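Local coordinates for motility protein B (Helicobacter pylori, PDB 3S0W) that probably forms part of the flagellar motor stator with motility protein A, serves flagellar rotation and might fasten the torque-generating machinery to the cell wall, at residues A57-I62 against K99-S104; V84-R89 against N128-S133. All coordinates share one frame; numbering follows the deposited sequence.

Interaction 1. Residues A57-I62 against K99-S104; sequences ATSDAI and KTRFKS
Phe-102 fits its ring against Thr-58, Ser-59 and Asp-60, joining two loops of the OmpA-like periplasmic domain: segment 57-62, in the loop that follows helix 50-53, and segment 99-104, in the loop that leads into helix 105-122. From CB, a chi1 of -60° sets CG beside the backbone N of Phe-102 and opposite its carbonyl carbon, which brings the ring up against 57-62. CD2 then comes near Thr-58 O, and CE2 lies 3.6 Å from that same oxygen and 4.2 Å from Ser-59 CA, both approaching at a slant. CZ, the tip, has Asp-60 CG at 4.2 Å, near the ring plane, with the carboxylate turned 81° from the ring. The same side chain also touches Leu-108 and Glu-107 of helix 105-122.

Arg-101 bends back with its CG over one face of the Phe-102 ring. Its NH1 lies 3.8 Å from Asp-60 OD1, a long and doubtful salt bridge, since Arg-101 has a second deposited conformer. Arg-112 of helix 105-122 hydrogen-bonds Ser-59 O. The methyl CG2 of Thr-100 sits 3.3 Å from Thr-58 O, the oxygen that also lies near Phe-102 CE2.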
ATOM      1  N   ALA B  57     -13.893   6.659 -15.446  1.00 72.73           N
ATOM      2  CA  ALA B  57     -13.749   6.090 -14.107  1.00 70.63           C
ATOM      3  C   ALA B  57     -13.799   4.552 -14.077  1.00 69.70           C
ATOM      4  O   ALA B  57     -13.802   3.965 -12.977  1.00 68.33           O
ATOM      5  CB  ALA B  57     -14.791   6.671 -13.180  1.00 70.95           C
ATOM      6  N   THR B  58     -13.832   3.923 -15.267  1.00 70.38           N
ATOM      7  CA  THR B  58     -13.940   2.457 -15.416  1.00 69.55           C
ATOM      8  C   THR B  58     -12.801   1.806 -16.237  1.00 69.32           C
ATOM      9  O   THR B  58     -12.834   0.603 -16.524  1.00 68.71           O
ATOM     10  CB  THR B  58     -15.338   2.024 -15.966  1.00 71.75           C
ATOM     11  OG1 THR B  58     -15.484   2.408 -17.344  1.00 72.59           O
ATOM     12  CG2 THR B  58     -16.475   2.640 -15.126  1.00 72.72           C
ATOM     13  N   SER B  59     -11.789   2.599 -16.592  1.00 69.57           N
ATOM     14  CA  SER B  59     -10.596   2.077 -17.263  1.00 69.74           C
ATOM     15  C   SER B  59      -9.294   2.573 -16.618  1.00 68.26           C
ATOM     16  O   SER B  59      -9.316   3.484 -15.776  1.00 67.60           O
ATOM     17  CB  SER B  59     -10.603   2.433 -18.757  1.00 72.10           C
ATOM     18  OG  SER B  59      -9.659   1.638 -19.469  1.00 72.78           O
ATOM     19  N   ASP B  60      -8.175   1.961 -17.029  1.00 67.60           N
ATOM     20  CA  ASP B  60      -6.830   2.379 -16.620  1.00 66.50           C
ATOM     21  C   ASP B  60      -5.998   2.931 -17.778  1.00 68.09           C
ATOM     22  O   ASP B  60      -4.793   3.130 -17.654  1.00 67.53           O
ATOM     23  CB  ASP B  60      -6.080   1.241 -15.902  1.00 64.53           C
ATOM     24  CG  ASP B  60      -5.728   0.045 -16.822  1.00 65.61           C
ATOM     25  OD1 ASP B  60      -6.052   0.019 -18.038  1.00 66.45           O
ATOM     26  OD2 ASP B  60      -5.096  -0.896 -16.294  1.00 65.32           O
ATOM     27  N   ALA B  61      -6.636   3.158 -18.915  1.00 70.42           N
ATOM     28  CA  ALA B  61      -5.956   3.841 -19.991  1.00 72.69           C
ATOM     29  C   ALA B  61      -5.888   5.324 -19.638  1.00 73.61           C
ATOM     30  O   ALA B  61      -6.914   5.967 -19.368  1.00 74.00           O
ATOM     31  CB  ALA B  61      -6.660   3.611 -21.304  1.00 75.06           C
ATOM     32  N   ILE B  62      -4.659   5.840 -19.627  1.00 74.11           N
ATOM     33  CA  ILE B  62      -4.338   7.173 -19.111  1.00 74.89           C
ATOM     34  C   ILE B  62      -4.544   8.286 -20.132  1.00 78.21           C
ATOM     35  O   ILE B  62      -4.321   8.093 -21.319  1.00 80.09           O
ATOM     36  CB  ILE B  62      -2.868   7.221 -18.566  1.00 73.72           C
ATOM     37  CG1 ILE B  62      -2.734   6.314 -17.335  1.00 70.76           C
ATOM     38  CG2 ILE B  62      -2.419   8.663 -18.258  1.00 73.93           C
ATOM     39  CD1 ILE B  62      -1.394   6.356 -16.660  1.00 69.01           C
ATOM     40  N   LYS B  99     -19.538  -3.119 -17.685  1.00 73.10           N
ATOM     41  CA  LYS B  99     -18.843  -2.870 -18.939  1.00 75.47           C
ATOM     42  C   LYS B  99     -17.606  -3.762 -19.203  1.00 74.65           C
ATOM     43  O   LYS B  99     -17.527  -4.461 -20.216  1.00 76.31           O
ATOM     44  CB  LYS B  99     -18.415  -1.390 -18.922  1.00 75.35           C
ATOM     45  CG  LYS B  99     -18.526  -0.639 -20.247  1.00 79.19           C
ATOM     46  CD  LYS B  99     -18.725   0.867 -19.989  1.00 80.88           C
ATOM     47  CE  LYS B  99     -19.493   1.536 -21.142  1.00 84.45           C
ATOM     48  NZ  LYS B  99     -19.855   2.955 -20.806  1.00 85.59           N
ATOM     49  N   THR B 100     -16.660  -3.740 -18.279  1.00 72.62           N
ATOM     50  CA  THR B 100     -15.251  -4.055 -18.517  1.00 71.73           C
ATOM     51  C   THR B 100     -14.725  -5.483 -18.299  1.00 70.29           C
ATOM     52  O   THR B 100     -15.476  -6.413 -17.973  1.00 70.91           O
ATOM     53  CB  THR B 100     -14.418  -3.142 -17.622  1.00 70.25           C
ATOM     54  OG1 THR B 100     -15.096  -3.003 -16.356  1.00 70.89           O
ATOM     55  CG2 THR B 100     -14.251  -1.773 -18.284  1.00 72.11           C
ATOM     56  N   ARG B 101     -13.415  -5.609 -18.527  0.70 68.90           N
ATOM     57  CA  ARG B 101     -12.617  -6.795 -18.223  0.70 67.53           C
ATOM     58  C   ARG B 101     -12.346  -6.955 -16.713  0.70 64.90           C
ATOM     59  O   ARG B 101     -11.814  -7.986 -16.261  0.70 64.08           O
ATOM     60  CB  ARG B 101     -11.274  -6.687 -18.961  0.70 67.46           C
ATOM     61  CG  ARG B 101     -10.628  -5.276 -18.910  0.70 67.50           C
ATOM     62  CD  ARG B 101     -10.906  -4.466 -20.197  0.70 70.83           C
ATOM     63  NE  ARG B 101     -10.561  -3.040 -20.096  0.70 71.68           N
ATOM     64  CZ  ARG B 101      -9.331  -2.541 -19.937  0.70 70.41           C
ATOM     65  NH1 ARG B 101      -9.169  -1.224 -19.879  0.70 70.56           N
ATOM     66  NH2 ARG B 101      -8.266  -3.335 -19.817  0.70 68.98           N
ATOM     67  N   PHE B 102     -12.703  -5.926 -15.945  1.00 63.43           N
ATOM     68  CA  PHE B 102     -12.393  -5.868 -14.524  1.00 59.95           C
ATOM     69  C   PHE B 102     -13.444  -6.565 -13.711  1.00 59.51           C
ATOM     70  O   PHE B 102     -14.602  -6.175 -13.713  1.00 60.80           O
ATOM     71  CB  PHE B 102     -12.218  -4.424 -14.060  1.00 58.72           C
ATOM     72  CG  PHE B 102     -11.111  -3.699 -14.762  1.00 57.24           C
ATOM     73  CD1 PHE B 102      -9.789  -4.020 -14.515  1.00 52.89           C
ATOM     74  CD2 PHE B 102     -11.393  -2.694 -15.682  1.00 58.72           C
ATOM     75  CE1 PHE B 102      -8.769  -3.359 -15.171  1.00 52.87           C
ATOM     76  CE2 PHE B 102     -10.361  -2.018 -16.348  1.00 57.82           C
ATOM     77  CZ  PHE B 102      -9.051  -2.353 -16.094  1.00 53.26           C
ATOM     78  N   LYS B 103     -13.007  -7.594 -13.004  1.00 57.83           N
ATOM     79  CA  LYS B 103     -13.868  -8.404 -12.147  1.00 57.73           C
ATOM     80  C   LYS B 103     -14.172  -7.813 -10.751  1.00 55.60           C
ATOM     81  O   LYS B 103     -14.949  -8.394  -9.997  1.00 56.86           O
ATOM     82  CB  LYS B 103     -13.245  -9.809 -11.997  1.00 58.18           C
ATOM     83  CG  LYS B 103     -13.257 -10.660 -13.280  1.00 61.49           C
ATOM     84  CD  LYS B 103     -14.701 -11.067 -13.643  1.00 66.85           C
ATOM     85  CE  LYS B 103     -14.898 -11.177 -15.145  1.00 69.90           C
ATOM     86  NZ  LYS B 103     -16.343 -11.318 -15.462  1.00 73.26           N
ATOM     87  N   SER B 104     -13.549  -6.691 -10.386  1.00 52.05           N
ATOM     88  CA  SER B 104     -13.807  -6.061  -9.087  1.00 48.48           C
ATOM     89  C   SER B 104     -13.274  -4.620  -9.004  1.00 46.15           C
ATOM     90  O   SER B 104     -12.399  -4.220  -9.779  1.00 45.06           O
ATOM     91  CB  SER B 104     -13.272  -6.925  -7.922  1.00 47.10           C
ATOM     92  OG  SER B 104     -11.866  -7.122  -7.976  1.00 45.30           O
TER

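Interaction 2. Residues V84-R89 against N128-S133; sequences VHINVR and NQLSFS
Ile-86 and Val-88 each take hold of segment 128-133 through both their N-H and their C=O, the bonding of a parallel beta ladder. Ile-86 N donates to Gln-129 O at 2.8 Å, and Ile-86 O receives Ser-131 N at 3.3 Å over a more bent path (137°). Two residues on, Val-88 N reaches Ser-131 O at 3.1 Å and Val-88 O accepts Ser-133 N at 2.7 Å, a grip that straddles Phe-132.

On the sheet face that carries Ile-86, Val-88, Leu-130 and Phe-132, the branch CD2 of Leu-130 lies 3.6 Å from Ile-86 CG2 and also approaches Val-88 CG2. The other face is polar. In one of its two deposited conformers, His-85 has its CG anti to the backbone N (chi1 -180°), which swings the imidazole across to the neighbouring strand: NE2 donates to Ser-131 OG at 2.7 Å, almost in the ring plane, while Gln-129 O lies over one ring face. The second conformer leaves this bond in doubt. Farther along, Ser-133 OG pairs with Ser-133 OG of the second subunit.

These strands bracket helix 105-122 in a beta-alpha-beta crossover, and Val-116, Ile-121 and Met-117 of that helix cover the apolar face. Strand 156-161 runs antiparallel along the far side of 85-90, and past 130-134 the sheet continues antiparallel into the second subunit.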
ATOM      1  N   VAL B  84      12.960   8.101   1.321  1.00 37.02           N
ATOM      2  CA  VAL B  84      11.527   8.185   1.055  1.00 33.77           C
ATOM      3  C   VAL B  84      11.003   6.948   0.293  1.00 30.72           C
ATOM      4  O   VAL B  84      11.676   6.459  -0.615  1.00 31.23           O
ATOM      5  CB  VAL B  84      11.169   9.542   0.309  1.00 35.42           C
ATOM      6  CG1 VAL B  84      11.606   9.507  -1.150  1.00 37.02           C
ATOM      7  CG2 VAL B  84       9.670   9.874   0.393  1.00 32.84           C
ATOM      8  N   HIS B  85       9.856   6.405   0.703  0.60 27.49           N
ATOM      9  CA  HIS B  85       9.130   5.422  -0.138  0.60 25.83           C
ATOM     10  C   HIS B  85       7.840   6.079  -0.632  0.60 24.93           C
ATOM     11  O   HIS B  85       7.231   6.901   0.062  0.60 24.11           O
ATOM     12  CB  HIS B  85       8.846   4.058   0.571  0.60 24.38           C
ATOM     13  CG  HIS B  85       8.113   3.060  -0.296  0.60 24.26           C
ATOM     14  ND1 HIS B  85       8.755   2.036  -0.971  0.60 24.25           N
ATOM     15  CD2 HIS B  85       6.793   2.935  -0.603  0.60 19.49           C
ATOM     16  CE1 HIS B  85       7.866   1.346  -1.667  0.60 20.28           C
ATOM     17  NE2 HIS B  85       6.674   1.874  -1.466  0.60 15.95           N
ATOM     18  N   ILE B  86       7.451   5.714  -1.845  1.00 24.74           N
ATOM     19  CA  ILE B  86       6.298   6.295  -2.511  1.00 24.14           C
ATOM     20  C   ILE B  86       5.324   5.187  -2.818  1.00 23.00           C
ATOM     21  O   ILE B  86       5.659   4.237  -3.519  1.00 22.32           O
ATOM     22  CB  ILE B  86       6.718   6.956  -3.834  1.00 25.82           C
ATOM     23  CG1 ILE B  86       7.775   8.016  -3.590  1.00 26.16           C
ATOM     24  CG2 ILE B  86       5.526   7.543  -4.604  1.00 24.50           C
ATOM     25  CD1 ILE B  86       9.109   7.538  -4.027  1.00 27.73           C
ATOM     26  N   ASN B  87       4.119   5.301  -2.272  1.00 22.36           N
ATOM     27  CA  ASN B  87       3.065   4.301  -2.467  1.00 20.53           C
ATOM     28  C   ASN B  87       1.935   4.939  -3.242  1.00 20.32           C
ATOM     29  O   ASN B  87       1.321   5.906  -2.783  1.00 20.08           O
ATOM     30  CB  ASN B  87       2.541   3.848  -1.104  1.00 20.07           C
ATOM     31  CG  ASN B  87       1.535   2.693  -1.193  1.00 22.03           C
ATOM     32  OD1 ASN B  87       1.765   1.684  -1.849  1.00 25.87           O
ATOM     33  ND2 ASN B  87       0.447   2.823  -0.474  1.00 26.73           N
ATOM     34  N   VAL B  88       1.666   4.397  -4.413  1.00 19.93           N
ATOM     35  CA  VAL B  88       0.578   4.863  -5.262  1.00 20.39           C
ATOM     36  C   VAL B  88      -0.718   4.057  -4.990  1.00 20.41           C
ATOM     37  O   VAL B  88      -0.790   2.836  -5.236  1.00 19.35           O
ATOM     38  CB  VAL B  88       1.004   4.770  -6.739  1.00 21.31           C
ATOM     39  CG1 VAL B  88      -0.092   5.300  -7.624  1.00 21.95           C
ATOM     40  CG2 VAL B  88       2.324   5.532  -6.943  1.00 20.24           C
ATOM     41  N   ARG B  89      -1.717   4.748  -4.457  1.00 21.29           N
ATOM     42  CA  ARG B  89      -2.944   4.141  -3.955  1.00 22.03           C
ATOM     43  C   ARG B  89      -4.120   4.418  -4.855  1.00 23.50           C
ATOM     44  O   ARG B  89      -4.359   5.592  -5.219  1.00 25.38           O
ATOM     45  CB  ARG B  89      -3.257   4.722  -2.586  1.00 22.22           C
ATOM     46  CG  ARG B  89      -2.306   4.256  -1.512  1.00 22.50           C
ATOM     47  CD  ARG B  89      -2.238   5.236  -0.380  1.00 23.70           C
ATOM     48  NE  ARG B  89      -1.328   4.732   0.640  1.00 25.23           N
ATOM     49  CZ  ARG B  89      -1.439   5.001   1.937  1.00 28.05           C
ATOM     50  NH1 ARG B  89      -2.415   5.774   2.380  1.00 27.89           N
ATOM     51  NH2 ARG B  89      -0.589   4.471   2.801  1.00 28.48           N
ATOM     52  N   ASN B 128      12.862   0.729  -6.844  1.00 32.09           N
ATOM     53  CA  ASN B 128      13.118   0.208  -5.498  1.00 31.05           C
ATOM     54  C   ASN B 128      12.492   1.059  -4.418  1.00 29.22           C
ATOM     55  O   ASN B 128      12.614   0.718  -3.262  1.00 28.52           O
ATOM     56  CB  ASN B 128      14.634   0.086  -5.204  1.00 31.78           C
ATOM     57  CG  ASN B 128      15.379  -0.738  -6.246  1.00 35.21           C
ATOM     58  OD1 ASN B 128      14.827  -1.651  -6.859  1.00 39.91           O
ATOM     59  ND2 ASN B 128      16.642  -0.412  -6.455  1.00 39.45           N
ATOM     60  N   GLN B 129      11.879   2.187  -4.791  1.00 29.09           N
ATOM     61  CA  GLN B 129      11.221   3.095  -3.824  1.00 27.71           C
ATOM     62  C   GLN B 129       9.711   3.199  -4.088  1.00 25.39           C
ATOM     63  O   GLN B 129       9.028   3.990  -3.457  1.00 25.21           O
ATOM     64  CB  GLN B 129      11.868   4.501  -3.842  1.00 29.21           C
ATOM     65  CG  GLN B 129      13.330   4.557  -3.396  1.00 33.86           C
ATOM     66  CD  GLN B 129      14.009   5.906  -3.720  1.00 42.55           C
ATOM     67  OE1 GLN B 129      13.806   6.904  -3.016  1.00 45.45           O
ATOM     68  NE2 GLN B 129      14.825   5.930  -4.785  1.00 45.18           N
ATOM     69  N   LEU B 130       9.213   2.398  -5.023  1.00 23.58           N
ATOM     70  CA  LEU B 130       7.818   2.427  -5.431  1.00 22.38           C
ATOM     71  C   LEU B 130       7.064   1.138  -5.122  1.00 20.91           C
ATOM     72  O   LEU B 130       7.627   0.045  -5.052  1.00 18.66           O
ATOM     73  CB  LEU B 130       7.716   2.707  -6.935  1.00 23.76           C
ATOM     74  CG  LEU B 130       7.852   4.160  -7.341  1.00 24.87           C
ATOM     75  CD1 LEU B 130       8.045   4.258  -8.852  1.00 28.18           C
ATOM     76  CD2 LEU B 130       6.589   4.908  -6.885  1.00 23.48           C
ATOM     77  N   SER B 131       5.762   1.307  -4.947  1.00 20.71           N
ATOM     78  CA  SER B 131       4.818   0.202  -4.776  1.00 19.46           C
ATOM     79  C   SER B 131       3.463   0.808  -5.099  1.00 18.58           C
ATOM     80  O   SER B 131       3.355   2.007  -5.303  1.00 17.87           O
ATOM     81  CB  SER B 131       4.873  -0.310  -3.346  1.00 18.06           C
ATOM     82  OG  SER B 131       4.418   0.697  -2.467  1.00 19.38           O
ATOM     83  N   PHE B 132       2.445  -0.021  -5.197  1.00 18.17           N
ATOM     84  CA  PHE B 132       1.096   0.471  -5.497  1.00 18.50           C
ATOM     85  C   PHE B 132       0.118  -0.350  -4.717  1.00 17.08           C
ATOM     86  O   PHE B 132       0.384  -1.505  -4.418  1.00 16.50           O
ATOM     87  CB  PHE B 132       0.797   0.389  -6.988  1.00 19.38           C
ATOM     88  CG  PHE B 132       0.774  -1.016  -7.542  1.00 20.24           C
ATOM     89  CD1 PHE B 132      -0.430  -1.731  -7.622  1.00 17.15           C
ATOM     90  CD2 PHE B 132       1.961  -1.622  -8.015  1.00 20.04           C
ATOM     91  CE1 PHE B 132      -0.461  -3.010  -8.144  1.00 16.18           C
ATOM     92  CE2 PHE B 132       1.949  -2.899  -8.540  1.00 16.56           C
ATOM     93  CZ  PHE B 132       0.735  -3.599  -8.615  1.00 19.19           C
ATOM     94  N   SER B 133      -0.995   0.262  -4.375  1.00 16.66           N
ATOM     95  CA  SER B 133      -1.931  -0.300  -3.412  1.00 16.51           C
ATOM     96  C   SER B 133      -3.325  -0.123  -3.931  1.00 17.08           C
ATOM     97  O   SER B 133      -3.589   0.751  -4.764  1.00 16.79           O
ATOM     98  CB  SER B 133      -1.844   0.459  -2.093  1.00 15.15           C
ATOM     99  OG  SER B 133      -0.580   0.292  -1.514  1.00 17.51           O
TER

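In the fold
Helix 105-122 stands between the two contacts. Leu-108 and Asn-111 meet the loops of interaction 1, whereas Ala-113, Val-116, Met-117 and Ile-121 pack on the strands of interaction 2. The centres are 22 Å apart and the nearest atoms about 9 Å, with no direct touch. Along the chain the segments alternate, 57-62, 84-89, 99-104, 128-133, so the connection from strand 85-90 to strand 130-134 passes through loop 99-104 and then the helix. The centre of interaction 2 is about 8 Å from the centre of the chain, that of interaction 1 about 18 Å. Tyr-114 meets Phe-132 within the chain, and its copy on the second subunit packs on Ser-104, at the end of segment 99-104.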